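Local atomic coordinates of ferredoxin, 2Fe-2S (Aquifex aeolicus, PDB entry 1M2D), a protein that transfers electrons in metabolic reactions through one [2Fe-2S] cluster, as a homodimer with a thioredoxin-like fold. Residues V64-V67 against V72-G75; D83-K88 against E94-L99; Q32-K37 against T48-T53; Y68-W73 against E87-G92. The protein carries 1 engineered substitution. All blocks are in the same frame, centred on the assembly; numbering follows the deposited sequence.

In the fold
All four contacts belong to one thioredoxin-like domain, in which helices 27-40 and 82-91 pack on a mixed sheet. Along the chain contact 3 comes first, setting helix 27-40 on strand 48-53 at one edge of the sheet. Contact 1 follows, pairing strands 65-68 and 72-74; the centres of contacts 1 and 3 are about 13 Å apart. Contact 4 shares V72 and W73 with contact 1 and ties that hairpin's turn to helix 82-91. Contact 2, centred about 7 Å from contact 4, then packs the return loop on the same helix before strand 100-102. Y74 and H89 bind each other and join contacts 1 and 4, while contact 1 alone reaches the cluster, through V64.

Contact 1. Residues V64-V67 against V72-G75; sequences VVVV and VWYG
V72 pairs with V67, each lending its N-H to the other's carbonyl. V67 N to V72 O is 2.9 Å, and the return bond from V72 N to V67 O is 3.1 Å. V72 O also receives a CA-H...O contact from V66.

At the next position W73 sits across from V66 in a non-hydrogen-bonded pair, and the side chains take over. V66 CG2 lies over one face of the indole, 3.6 Å from the centroid of its six-membered ring, in a CH-pi contact. With CG of W73 anti to its carbonyl carbon (chi1 -68°), the ring runs alongside V66, and CG1 of that valine reaches the pyrrole side at NE1, 3.7 Å away. The benzene side extends to V64, whose CG1 is 4.0 Å from W73 CE3. This antiparallel beta hairpin forms part of the central sheet of the thioredoxin-like fold, and V64 lines the cluster pocket close to C9 and C22.

Y74 returns to the face that carries V65, V67 and V72. Its N-H meets V65 O at 2.8 Å, and its carbonyl O accepts from V65 N at 3.1 Å. The phenol slants across V67, with CE1 4.0 Å from V67 CG2; its OH bonds to H89 ND1 and V96 N. Past it, G75 leaves the pairing and bonds through its backbone to L99.

Contact 2. Residues D83-K88 against E94-L99; sequences DEIVEK and EPVERL
E84 reaches from its helix to R98 over the side chain of V96. With CG anti to the backbone N (chi1 -171°) and the chain extended beyond it, the glutamate stretches across the valine. Past CB, CG comes within 3.9 Å of V96 CG2; further out, CD and OE2 lie against V96 CG1, each at 3.7 Å. At the tip the two oxygens divide the work. OE1 accepts R98 NH2 at 2.8 Å in a nearly straight salt bridge, the oxygen lying practically in the guanidinium plane, and NE adds a weak second bond to it. OE2 instead takes a hydrogen bond from a water that accepts from R98 NE, so the carboxylate holds the guanidinium edge both directly and through solvent. The carboxylate and guanidinium planes are turned 32° apart. D81 makes a second salt bridge to R98 NH2, which probably helps to fix the arginine's direction.

V96 points toward the helix beneath these charged groups. Its CG2 meets I85 CG1 at 4.0 Å, the two side chains crossing at about a right angle, and I85 CD1 touches L99 CD1 farther along. At the other end E94 N donates to K88 O at 2.9 Å. A second water donates to both K88 O and E94 OE1, bridging the same two residues. Residues 94-99, ending in a 3-10 turn, run back along one side of helix 82-91, the last helix of the thioredoxin-like core, and lead into strand 100-102, which adds to this chain's sheet beside 72-74.

Contact 3. Residues Q32-K37 against T48-T53; sequences QAFMEK and TVITPT
F34 and M35 both carry CG anti to the carbonyl carbon (chi1 -81° and -64°), and from successive positions on helix 27-40 they reach the same isoleucine, I50. In M35 the chain bends again at chi2 (-69°), which folds the sulfur back against the strand. This is the helix-on-sheet packing of the thioredoxin-like fold, with helix 27-40 laid against strand 48-53, an outermost strand of the chain's sheet. The contact is wholly apolar and small, burying 160 Å² in all.

I50 is its centrepiece and points toward the helix. Both its branches meet F34 CB: CG2 at 3.8 Å, and CD1, at the end of the other branch, at 4.0 Å. The phenylalanine and isoleucine side chains cross at about a right angle, and beyond CB the F34 ring leads away from the strand to pack on V82, I85 and V86 of helix 82-91. F31 and I38 of helix 27-40 also touch I50. On the strand's other side, V49 and T51 pack on N57 and M56 of the second subunit. M35, at the exposed border, slides past I50 in the opposite direction, its SD resting 3.7 Å from I50 CB.

Contact 4. Residues Y68-W73 against E87-G92; sequences YPDGVW and EKHLKG
H89 touches both D70 and V72 of the hairpin turn, and the contact divides into a buried apolar side and a polar side near solvent. On the buried side CE1 of the imidazole comes up against the whole branching end of V72: it is 3.9 Å from V72 CB, with both methyls only slightly farther off. The two side chains approach from opposite directions. V67 and P95 also touch the imidazole, so this end of the ring is packed among apolar side chains.

With CG anti to the backbone N (chi1 -173°), the histidine ring extends from the helix toward the turn. The strand it meets begins in a G1 beta bulge, where G71 and V72 both face V67, and the positive phi of G71 suits a glycine. The bulge lies where the hairpin enters strand 72-74 of the thioredoxin-like sheet, and H89 joins it to the part of helix 82-91 that widens into a pi-type turn.

Toward the exposed side, D70 provides a single polar grip. H89 NE2 donates to D70 OD2 at 2.8 Å and 173°, a His-carboxylate hydrogen bond. The oxygen lies at the ring edge, in the imidazole plane, but the N-H comes in 39° above the carboxylate plane. At the other ring nitrogen, ND1 is hydrogen-bonded to Y74 OH, so partners at both nitrogens restrict the ring's rotation.

Contact 1. Residues V64-V67 against V72-G75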
loop_
_atom_site.group_PDB
_atom_site.type_symbol
_atom_site.label_atom_id
_atom_site.label_comp_id
_atom_site.label_asym_id
_atom_site.label_seq_id
_atom_site.Cartn_x
_atom_site.Cartn_y
_atom_site.Cartn_z
ATOM N N VAL A 64 -11.974 0.635 0.354
ATOM C CA VAL A 64 -11.069 0.721 -0.802
ATOM C C VAL A 64 -10.016 -0.381 -0.715
ATOM O O VAL A 64 -9.317 -0.509 0.309
ATOM C CB VAL A 64 -10.422 2.107 -0.885
ATOM C CG1 VAL A 64 -9.477 2.165 -2.068
ATOM C CG2 VAL A 64 -11.494 3.197 -1.011
ATOM N N VAL A 65 -9.888 -1.148 -1.796
ATOM C CA VAL A 65 -8.909 -2.213 -1.929
ATOM C C VAL A 65 -8.215 -2.021 -3.268
ATOM O O VAL A 65 -8.914 -1.898 -4.273
ATOM C CB VAL A 65 -9.576 -3.606 -1.838
ATOM C CG1 VAL A 65 -8.536 -4.674 -2.081
ATOM C CG2 VAL A 65 -10.280 -3.727 -0.508
ATOM N N VAL A 66 -6.887 -2.012 -3.298
ATOM C CA VAL A 66 -6.149 -1.796 -4.545
ATOM C C VAL A 66 -5.242 -2.982 -4.793
ATOM O O VAL A 66 -4.546 -3.432 -3.883
ATOM C CB VAL A 66 -5.355 -0.476 -4.470
ATOM C CG1 VAL A 66 -4.672 -0.234 -5.823
ATOM C CG2 VAL A 66 -6.273 0.652 -4.043
ATOM N N VAL A 67 -5.233 -3.472 -6.016
ATOM C CA VAL A 67 -4.428 -4.597 -6.409
ATOM C C VAL A 67 -3.366 -4.148 -7.405
ATOM O O VAL A 67 -3.715 -3.643 -8.490
ATOM C CB VAL A 67 -5.257 -5.760 -7.007
ATOM C CG1 VAL A 67 -4.387 -6.944 -7.333
ATOM C CG2 VAL A 67 -6.378 -6.130 -6.038
ATOM N N VAL A 72 -5.821 -2.132 -10.212
ATOM C CA VAL A 72 -7.266 -2.200 -10.073
ATOM C C VAL A 72 -7.646 -1.668 -8.710
ATOM O O VAL A 72 -7.183 -2.167 -7.670
ATOM C CB VAL A 72 -7.761 -3.640 -10.227
ATOM C CG1 VAL A 72 -9.215 -3.750 -9.875
ATOM C CG2 VAL A 72 -7.496 -4.128 -11.644
ATOM N N TRP A 73 -8.481 -0.647 -8.685
ATOM C CA TRP A 73 -9.046 -0.067 -7.465
ATOM C C TRP A 73 -10.461 -0.565 -7.331
ATOM O O TRP A 73 -11.282 -0.374 -8.229
ATOM C CB TRP A 73 -9.050 1.468 -7.513
ATOM C CG TRP A 73 -7.665 2.082 -7.484
ATOM C CD1 TRP A 73 -6.632 1.894 -8.334
ATOM C CD2 TRP A 73 -7.210 3.019 -6.484
ATOM N NE1 TRP A 73 -5.550 2.638 -7.942
ATOM C CE2 TRP A 73 -5.876 3.331 -6.805
ATOM C CE3 TRP A 73 -7.790 3.587 -5.364
ATOM C CZ2 TRP A 73 -5.133 4.205 -6.024
ATOM C CZ3 TRP A 73 -7.053 4.482 -4.582
ATOM C CH2 TRP A 73 -5.727 4.775 -4.937
ATOM N N TYR A 74 -10.755 -1.190 -6.197
ATOM C CA TYR A 74 -12.082 -1.611 -5.803
ATOM C C TYR A 74 -12.636 -0.668 -4.759
ATOM O O TYR A 74 -11.906 -0.201 -3.886
ATOM C CB TYR A 74 -11.999 -3.018 -5.220
ATOM C CG TYR A 74 -11.665 -4.141 -6.143
ATOM C CD1 TYR A 74 -10.539 -4.942 -5.964
ATOM C CD2 TYR A 74 -12.532 -4.451 -7.195
ATOM C CE1 TYR A 74 -10.257 -5.991 -6.813
ATOM C CE2 TYR A 74 -12.260 -5.534 -8.009
ATOM C CZ TYR A 74 -11.134 -6.301 -7.816
ATOM O OH TYR A 74 -10.871 -7.351 -8.604
ATOM N N GLY A 75 -13.957 -0.487 -4.815
ATOM C CA GLY A 75 -14.694 0.204 -3.780
ATOM C C GLY A 75 -15.842 -0.606 -3.253
ATOM O O GLY A 75 -16.245 -1.621 -3.844
#

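Contact 2. Residues D83-K88 against E94-L99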
loop_
_atom_site.group_PDB
_atom_site.type_symbol
_atom_site.label_atom_id
_atom_site.label_comp_id
_atom_site.label_asym_id
_atom_site.label_seq_id
_atom_site.Cartn_x
_atom_site.Cartn_y
_atom_site.Cartn_z
ATOM N N ASP A 83 -14.062 -13.580 -1.168
ATOM C CA ASP A 83 -13.872 -14.823 -1.881
ATOM C C ASP A 83 -13.900 -14.639 -3.396
ATOM O O ASP A 83 -13.097 -15.219 -4.093
ATOM C CB ASP A 83 -14.956 -15.824 -1.537
ATOM C CG ASP A 83 -14.776 -16.439 -0.189
ATOM O OD1 ASP A 83 -13.700 -16.362 0.397
ATOM O OD2 ASP A 83 -15.891 -16.934 0.081
ATOM N N GLU A 84 -14.843 -13.825 -3.886
ATOM C CA GLU A 84 -14.921 -13.635 -5.344
ATOM C C GLU A 84 -13.676 -12.959 -5.827
ATOM O O GLU A 84 -13.130 -13.288 -6.903
ATOM C CB GLU A 84 -16.185 -12.862 -5.717
ATOM C CG GLU A 84 -16.407 -12.833 -7.197
ATOM C CD GLU A 84 -17.621 -12.058 -7.700
ATOM O OE1 GLU A 84 -18.411 -11.573 -6.878
ATOM O OE2 GLU A 84 -17.798 -11.958 -8.931
ATOM N N ILE A 85 -13.176 -11.935 -5.106
ATOM C CA ILE A 85 -11.953 -11.281 -5.576
ATOM C C ILE A 85 -10.793 -12.275 -5.570
ATOM O O ILE A 85 -10.005 -12.290 -6.524
ATOM C CB ILE A 85 -11.653 -10.043 -4.694
ATOM C CG1 ILE A 85 -12.719 -8.958 -4.839
ATOM C CG2 ILE A 85 -10.246 -9.522 -4.992
ATOM C CD1 ILE A 85 -12.643 -7.826 -3.835
ATOM N N VAL A 86 -10.655 -13.084 -4.532
ATOM C CA VAL A 86 -9.597 -14.075 -4.479
ATOM C C VAL A 86 -9.706 -15.051 -5.656
ATOM O O VAL A 86 -8.729 -15.321 -6.355
ATOM C CB VAL A 86 -9.668 -14.806 -3.122
ATOM C CG1 VAL A 86 -8.815 -16.062 -3.130
ATOM C CG2 VAL A 86 -9.290 -13.842 -2.010
ATOM N N GLU A 87 -10.882 -15.628 -5.849
ATOM C CA GLU A 87 -11.057 -16.640 -6.878
ATOM C C GLU A 87 -10.886 -16.086 -8.259
ATOM O O GLU A 87 -10.084 -16.589 -9.101
ATOM C CB GLU A 87 -12.453 -17.257 -6.713
ATOM C CG GLU A 87 -12.701 -17.946 -5.390
ATOM C CD GLU A 87 -11.758 -19.064 -5.033
ATOM O OE1 GLU A 87 -11.637 -20.004 -5.860
ATOM O OE2 GLU A 87 -11.055 -19.095 -4.013
ATOM N N LYS A 88 -11.635 -15.052 -8.562
ATOM C CA LYS A 88 -11.724 -14.566 -9.928
ATOM C C LYS A 88 -10.500 -13.765 -10.322
ATOM O O LYS A 88 -9.981 -13.881 -11.438
ATOM C CB LYS A 88 -13.000 -13.745 -10.143
ATOM C CG LYS A 88 -14.318 -14.511 -9.997
ATOM C CD LYS A 88 -14.411 -15.658 -11.032
ATOM C CE LYS A 88 -15.801 -16.250 -11.058
ATOM N NZ LYS A 88 -15.766 -17.653 -11.532
ATOM N N GLU A 94 -8.957 -12.174 -13.505
ATOM C CA GLU A 94 -10.077 -11.365 -14.007
ATOM C C GLU A 94 -10.596 -10.471 -12.877
ATOM O O GLU A 94 -11.184 -10.982 -11.938
ATOM C CB GLU A 94 -11.245 -12.174 -14.576
ATOM C CG GLU A 94 -11.003 -13.013 -15.803
ATOM C CD GLU A 94 -12.167 -13.924 -16.163
ATOM O OE1 GLU A 94 -12.541 -14.832 -15.369
ATOM O OE2 GLU A 94 -12.788 -13.853 -17.236
ATOM N N PRO A 95 -10.430 -9.138 -12.970
ATOM C CA PRO A 95 -11.022 -8.274 -11.927
ATOM C C PRO A 95 -12.517 -8.492 -11.812
ATOM O O PRO A 95 -13.227 -8.808 -12.768
ATOM C CB PRO A 95 -10.684 -6.879 -12.456
ATOM C CG PRO A 95 -9.423 -7.076 -13.238
ATOM C CD PRO A 95 -9.659 -8.380 -13.927
ATOM N N VAL A 96 -13.108 -8.293 -10.673
ATOM C CA VAL A 96 -14.452 -8.362 -10.264
ATOM C C VAL A 96 -15.072 -7.030 -10.670
ATOM O O VAL A 96 -15.048 -6.030 -9.941
ATOM C CB VAL A 96 -14.648 -8.691 -8.792
ATOM C CG1 VAL A 96 -16.149 -8.705 -8.486
ATOM C CG2 VAL A 96 -13.983 -10.030 -8.473
ATOM N N GLU A 97 -15.612 -7.022 -11.895
ATOM C CA GLU A 97 -16.039 -5.784 -12.540
ATOM C C GLU A 97 -16.972 -4.961 -11.711
ATOM O O GLU A 97 -16.853 -3.715 -11.681
ATOM C CB GLU A 97 -16.741 -6.129 -13.874
ATOM C CG GLU A 97 -17.016 -4.952 -14.733
ATOM C CD GLU A 97 -17.543 -5.332 -16.109
ATOM O OE1 GLU A 97 -17.785 -4.326 -16.815
ATOM O OE2 GLU A 97 -17.666 -6.450 -16.475
ATOM N N ARG A 98 -17.927 -5.599 -11.018
ATOM C CA ARG A 98 -18.964 -4.855 -10.323
ATOM C C ARG A 98 -18.410 -3.983 -9.179
ATOM O O ARG A 98 -19.114 -3.069 -8.765
ATOM C CB ARG A 98 -20.014 -5.783 -9.795
ATOM C CG ARG A 98 -19.555 -6.710 -8.735
ATOM C CD ARG A 98 -20.700 -7.662 -8.290
ATOM N NE ARG A 98 -20.133 -8.636 -7.380
ATOM C CZ ARG A 98 -19.993 -8.444 -6.070
ATOM N NH1 ARG A 98 -20.451 -7.370 -5.437
ATOM N NH2 ARG A 98 -19.393 -9.387 -5.346
ATOM N N LEU A 99 -17.231 -4.270 -8.675
ATOM C CA LEU A 99 -16.639 -3.506 -7.565
ATOM C C LEU A 99 -15.588 -2.550 -7.995
ATOM O O LEU A 99 -15.022 -1.801 -7.186
ATOM C CB LEU A 99 -16.090 -4.482 -6.510
ATOM C CG LEU A 99 -17.162 -5.318 -5.809
ATOM C CD1 LEU A 99 -16.458 -6.301 -4.876
ATOM C CD2 LEU A 99 -18.157 -4.502 -5.061
HETATM O O HOH W 1 -19.575 -10.223 -9.735
HETATM O O HOH W 2 -11.406 -15.716 -13.319
#

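Contact 3. Residues Q32-K37 against T48-T53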
loop_
_atom_site.group_PDB
_atom_site.type_symbol
_atom_site.label_atom_id
_atom_site.label_comp_id
_atom_site.label_asym_id
_atom_site.label_seq_id
_atom_site.Cartn_x
_atom_site.Cartn_y
_atom_site.Cartn_z
ATOM N N GLN A 32 -9.136 -8.723 7.357
ATOM C CA GLN A 32 -9.133 -9.997 8.071
ATOM C C GLN A 32 -9.532 -11.133 7.106
ATOM O O GLN A 32 -8.931 -12.188 7.106
ATOM C CB GLN A 32 -10.097 -9.953 9.226
ATOM C CG GLN A 32 -10.487 -11.107 10.137
ATOM C CD GLN A 32 -11.187 -10.444 11.324
ATOM O OE1 GLN A 32 -12.270 -9.886 11.119
ATOM N NE2 GLN A 32 -10.573 -10.428 12.500
ATOM N N ALA A 33 -10.552 -10.940 6.311
ATOM C CA ALA A 33 -11.020 -11.974 5.377
ATOM C C ALA A 33 -9.964 -12.289 4.317
ATOM O O ALA A 33 -9.748 -13.479 4.025
ATOM C CB ALA A 33 -12.312 -11.590 4.725
ATOM N N PHE A 34 -9.296 -11.279 3.819
ATOM C CA PHE A 34 -8.166 -11.538 2.916
ATOM C C PHE A 34 -7.028 -12.322 3.591
ATOM O O PHE A 34 -6.565 -13.294 3.075
ATOM C CB PHE A 34 -7.540 -10.280 2.281
ATOM C CG PHE A 34 -8.264 -9.727 1.065
ATOM C CD1 PHE A 34 -9.005 -8.571 1.113
ATOM C CD2 PHE A 34 -8.150 -10.383 -0.164
ATOM C CE1 PHE A 34 -9.624 -8.003 0.019
ATOM C CE2 PHE A 34 -8.767 -9.816 -1.257
ATOM C CZ PHE A 34 -9.495 -8.645 -1.185
ATOM N N MET A 35 -6.660 -11.868 4.778
ATOM C CA MET A 35 -5.676 -12.626 5.554
ATOM C C MET A 35 -6.127 -14.067 5.844
ATOM O O MET A 35 -5.327 -14.994 5.721
ATOM C CB MET A 35 -5.351 -11.921 6.868
ATOM C CG MET A 35 -4.687 -10.592 6.602
ATOM S SD MET A 35 -3.005 -10.696 5.896
ATOM C CE MET A 35 -2.038 -10.995 7.383
ATOM N N GLU A 36 -7.385 -14.314 6.233
ATOM C CA GLU A 36 -7.808 -15.702 6.458
ATOM C C GLU A 36 -7.733 -16.510 5.173
ATOM O O GLU A 36 -7.381 -17.694 5.160
ATOM C CB GLU A 36 -9.220 -15.759 7.029
ATOM C CG GLU A 36 -9.289 -15.144 8.416
ATOM C CD GLU A 36 -10.726 -15.081 8.898
ATOM O OE1 GLU A 36 -10.840 -14.542 10.013
ATOM O OE2 GLU A 36 -11.632 -15.547 8.167
ATOM N N LYS A 37 -8.040 -15.924 4.024
ATOM C CA LYS A 37 -7.889 -16.721 2.802
ATOM C C LYS A 37 -6.442 -17.020 2.422
ATOM O O LYS A 37 -6.084 -18.166 2.149
ATOM C CB LYS A 37 -8.512 -15.974 1.633
ATOM C CG LYS A 37 -10.025 -15.862 1.697
ATOM C CD LYS A 37 -10.658 -17.238 1.470
ATOM C CE LYS A 37 -11.048 -17.364 0.008
ATOM N NZ LYS A 37 -11.965 -18.522 -0.225
ATOM N N THR A 48 0.995 -13.907 -3.112
ATOM C CA THR A 48 0.090 -12.792 -2.784
ATOM C C THR A 48 0.534 -12.200 -1.465
ATOM O O THR A 48 0.912 -12.906 -0.559
ATOM C CB THR A 48 -1.378 -13.228 -2.641
ATOM O OG1 THR A 48 -1.748 -14.030 -3.719
ATOM C CG2 THR A 48 -2.229 -11.977 -2.708
ATOM N N VAL A 49 0.556 -10.891 -1.370
ATOM C CA VAL A 49 0.819 -10.160 -0.122
ATOM C C VAL A 49 -0.390 -9.272 0.131
ATOM O O VAL A 49 -0.865 -8.653 -0.813
ATOM C CB VAL A 49 2.078 -9.323 -0.167
ATOM C CG1 VAL A 49 2.178 -8.405 1.029
ATOM C CG2 VAL A 49 3.290 -10.259 -0.143
ATOM N N ILE A 50 -0.855 -9.187 1.355
ATOM C CA ILE A 50 -1.960 -8.392 1.810
ATOM C C ILE A 50 -1.396 -7.372 2.792
ATOM O O ILE A 50 -0.822 -7.741 3.806
ATOM C CB ILE A 50 -3.110 -9.170 2.524
ATOM C CG1 ILE A 50 -3.513 -10.460 1.853
ATOM C CG2 ILE A 50 -4.303 -8.238 2.673
ATOM C CD1 ILE A 50 -4.003 -10.249 0.426
ATOM N N THR A 51 -1.569 -6.093 2.507
ATOM C CA THR A 51 -0.994 -5.005 3.290
ATOM C C THR A 51 -2.077 -4.052 3.727
ATOM O O THR A 51 -2.832 -3.555 2.899
ATOM C CB THR A 51 0.071 -4.232 2.478
ATOM O OG1 THR A 51 1.074 -5.155 2.037
ATOM C CG2 THR A 51 0.692 -3.119 3.270
ATOM N N PRO A 52 -2.155 -3.728 5.038
ATOM C CA PRO A 52 -3.089 -2.709 5.501
ATOM C C PRO A 52 -2.518 -1.309 5.323
ATOM O O PRO A 52 -1.320 -1.130 5.506
ATOM C CB PRO A 52 -3.238 -3.060 7.013
ATOM C CG PRO A 52 -1.882 -3.607 7.376
ATOM C CD PRO A 52 -1.343 -4.293 6.142
ATOM N N THR A 53 -3.382 -0.349 5.012
ATOM C CA THR A 53 -2.924 0.998 4.744
ATOM C C THR A 53 -3.749 2.045 5.440
ATOM O O THR A 53 -4.871 1.816 5.912
ATOM C CB THR A 53 -2.945 1.367 3.225
ATOM O OG1 THR A 53 -4.275 1.611 2.799
ATOM C CG2 THR A 53 -2.401 0.225 2.386
#

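Contact 4. Residues Y68-W73 against E87-G92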
loop_
_atom_site.group_PDB
_atom_site.type_symbol
_atom_site.label_atom_id
_atom_site.label_comp_id
_atom_site.label_asym_id
_atom_site.label_seq_id
_atom_site.Cartn_x
_atom_site.Cartn_y
_atom_site.Cartn_z
ATOM N N TYR A 68 -2.112 -4.337 -7.029
ATOM C CA TYR A 68 -0.964 -4.063 -7.881
ATOM C C TYR A 68 -0.258 -5.330 -8.249
ATOM O O TYR A 68 -0.378 -6.332 -7.529
ATOM C CB TYR A 68 -0.027 -3.032 -7.200
ATOM C CG TYR A 68 -0.552 -1.609 -7.261
ATOM C CD1 TYR A 68 -0.860 -0.910 -6.121
ATOM C CD2 TYR A 68 -0.733 -0.965 -8.473
ATOM C CE1 TYR A 68 -1.331 0.392 -6.165
ATOM C CE2 TYR A 68 -1.208 0.320 -8.537
ATOM C CZ TYR A 68 -1.504 0.981 -7.384
ATOM O OH TYR A 68 -1.989 2.197 -7.567
ATOM N N PRO A 69 0.533 -5.336 -9.321
ATOM C CA PRO A 69 0.762 -4.229 -10.228
ATOM C C PRO A 69 -0.372 -3.930 -11.210
ATOM O O PRO A 69 -0.257 -2.951 -11.958
ATOM C CB PRO A 69 2.018 -4.661 -10.975
ATOM C CG PRO A 69 1.903 -6.129 -11.024
ATOM C CD PRO A 69 1.346 -6.520 -9.680
ATOM N N ASP A 70 -1.464 -4.707 -11.174
ATOM C CA ASP A 70 -2.568 -4.476 -12.092
ATOM C C ASP A 70 -3.102 -3.067 -12.090
ATOM O O ASP A 70 -3.548 -2.545 -13.136
ATOM C CB ASP A 70 -3.770 -5.409 -11.698
ATOM C CG ASP A 70 -3.427 -6.875 -11.571
ATOM O OD1 ASP A 70 -2.304 -7.304 -11.302
ATOM O OD2 ASP A 70 -4.376 -7.699 -11.707
ATOM N N GLY A 71 -3.115 -2.440 -10.913
ATOM C CA GLY A 71 -3.715 -1.140 -10.799
ATOM C C GLY A 71 -5.211 -1.063 -10.745
ATOM O O GLY A 71 -5.846 -0.088 -11.184
ATOM N N VAL A 72 -5.821 -2.132 -10.212
ATOM C CA VAL A 72 -7.266 -2.200 -10.073
ATOM C C VAL A 72 -7.646 -1.668 -8.710
ATOM O O VAL A 72 -7.183 -2.167 -7.670
ATOM C CB VAL A 72 -7.761 -3.640 -10.227
ATOM C CG1 VAL A 72 -9.215 -3.750 -9.875
ATOM C CG2 VAL A 72 -7.496 -4.128 -11.644
ATOM N N TRP A 73 -8.481 -0.647 -8.685
ATOM C CA TRP A 73 -9.046 -0.067 -7.465
ATOM C C TRP A 73 -10.461 -0.565 -7.331
ATOM O O TRP A 73 -11.282 -0.374 -8.229
ATOM C CB TRP A 73 -9.050 1.468 -7.513
ATOM C CG TRP A 73 -7.665 2.082 -7.484
ATOM C CD1 TRP A 73 -6.632 1.894 -8.334
ATOM C CD2 TRP A 73 -7.210 3.019 -6.484
ATOM N NE1 TRP A 73 -5.550 2.638 -7.942
ATOM C CE2 TRP A 73 -5.876 3.331 -6.805
ATOM C CE3 TRP A 73 -7.790 3.587 -5.364
ATOM C CZ2 TRP A 73 -5.133 4.205 -6.024
ATOM C CZ3 TRP A 73 -7.053 4.482 -4.582
ATOM C CH2 TRP A 73 -5.727 4.775 -4.937
ATOM N N GLU A 87 -10.882 -15.628 -5.849
ATOM C CA GLU A 87 -11.057 -16.640 -6.878
ATOM C C GLU A 87 -10.886 -16.086 -8.259
ATOM O O GLU A 87 -10.084 -16.589 -9.101
ATOM C CB GLU A 87 -12.453 -17.257 -6.713
ATOM C CG GLU A 87 -12.701 -17.946 -5.390
ATOM C CD GLU A 87 -11.758 -19.064 -5.033
ATOM O OE1 GLU A 87 -11.637 -20.004 -5.860
ATOM O OE2 GLU A 87 -11.055 -19.095 -4.013
ATOM N N LYS A 88 -11.635 -15.052 -8.562
ATOM C CA LYS A 88 -11.724 -14.566 -9.928
ATOM C C LYS A 88 -10.500 -13.765 -10.322
ATOM O O LYS A 88 -9.981 -13.881 -11.438
ATOM C CB LYS A 88 -13.000 -13.745 -10.143
ATOM C CG LYS A 88 -14.318 -14.511 -9.997
ATOM C CD LYS A 88 -14.411 -15.658 -11.032
ATOM C CE LYS A 88 -15.801 -16.250 -11.058
ATOM N NZ LYS A 88 -15.766 -17.653 -11.532
ATOM N N HIS A 89 -10.024 -12.890 -9.425
ATOM C CA HIS A 89 -8.934 -11.969 -9.719
ATOM C C HIS A 89 -7.594 -12.506 -9.223
ATOM O O HIS A 89 -6.668 -12.669 -10.063
ATOM C CB HIS A 89 -9.292 -10.580 -9.151
ATOM C CG HIS A 89 -8.311 -9.529 -9.546
ATOM N ND1 HIS A 89 -8.469 -8.241 -9.069
ATOM C CD2 HIS A 89 -7.240 -9.515 -10.346
ATOM C CE1 HIS A 89 -7.486 -7.522 -9.594
ATOM N NE2 HIS A 89 -6.709 -8.291 -10.355
ATOM N N LEU A 90 -7.442 -12.748 -7.943
ATOM C CA LEU A 90 -6.073 -13.059 -7.463
ATOM C C LEU A 90 -5.625 -14.393 -8.010
ATOM O O LEU A 90 -4.434 -14.512 -8.306
ATOM C CB LEU A 90 -6.020 -13.011 -5.935
ATOM C CG LEU A 90 -6.471 -11.691 -5.347
ATOM C CD1 LEU A 90 -6.265 -11.732 -3.828
ATOM C CD2 LEU A 90 -5.784 -10.500 -5.934
ATOM N N LYS A 91 -6.531 -15.367 -8.160
ATOM C CA LYS A 91 -6.145 -16.645 -8.729
ATOM C C LYS A 91 -6.439 -16.669 -10.235
ATOM O O LYS A 91 -5.607 -17.132 -10.970
ATOM C CB LYS A 91 -6.910 -17.784 -8.074
ATOM C CG LYS A 91 -6.428 -18.011 -6.645
ATOM C CD LYS A 91 -7.332 -19.075 -6.093
ATOM C CE LYS A 91 -6.687 -19.593 -4.841
ATOM N NZ LYS A 91 -7.488 -20.826 -4.504
ATOM N N GLY A 92 -7.600 -16.196 -10.672
ATOM C CA GLY A 92 -8.065 -16.301 -12.042
ATOM C C GLY A 92 -7.572 -15.232 -12.989
ATOM O O GLY A 92 -7.729 -15.391 -14.207
#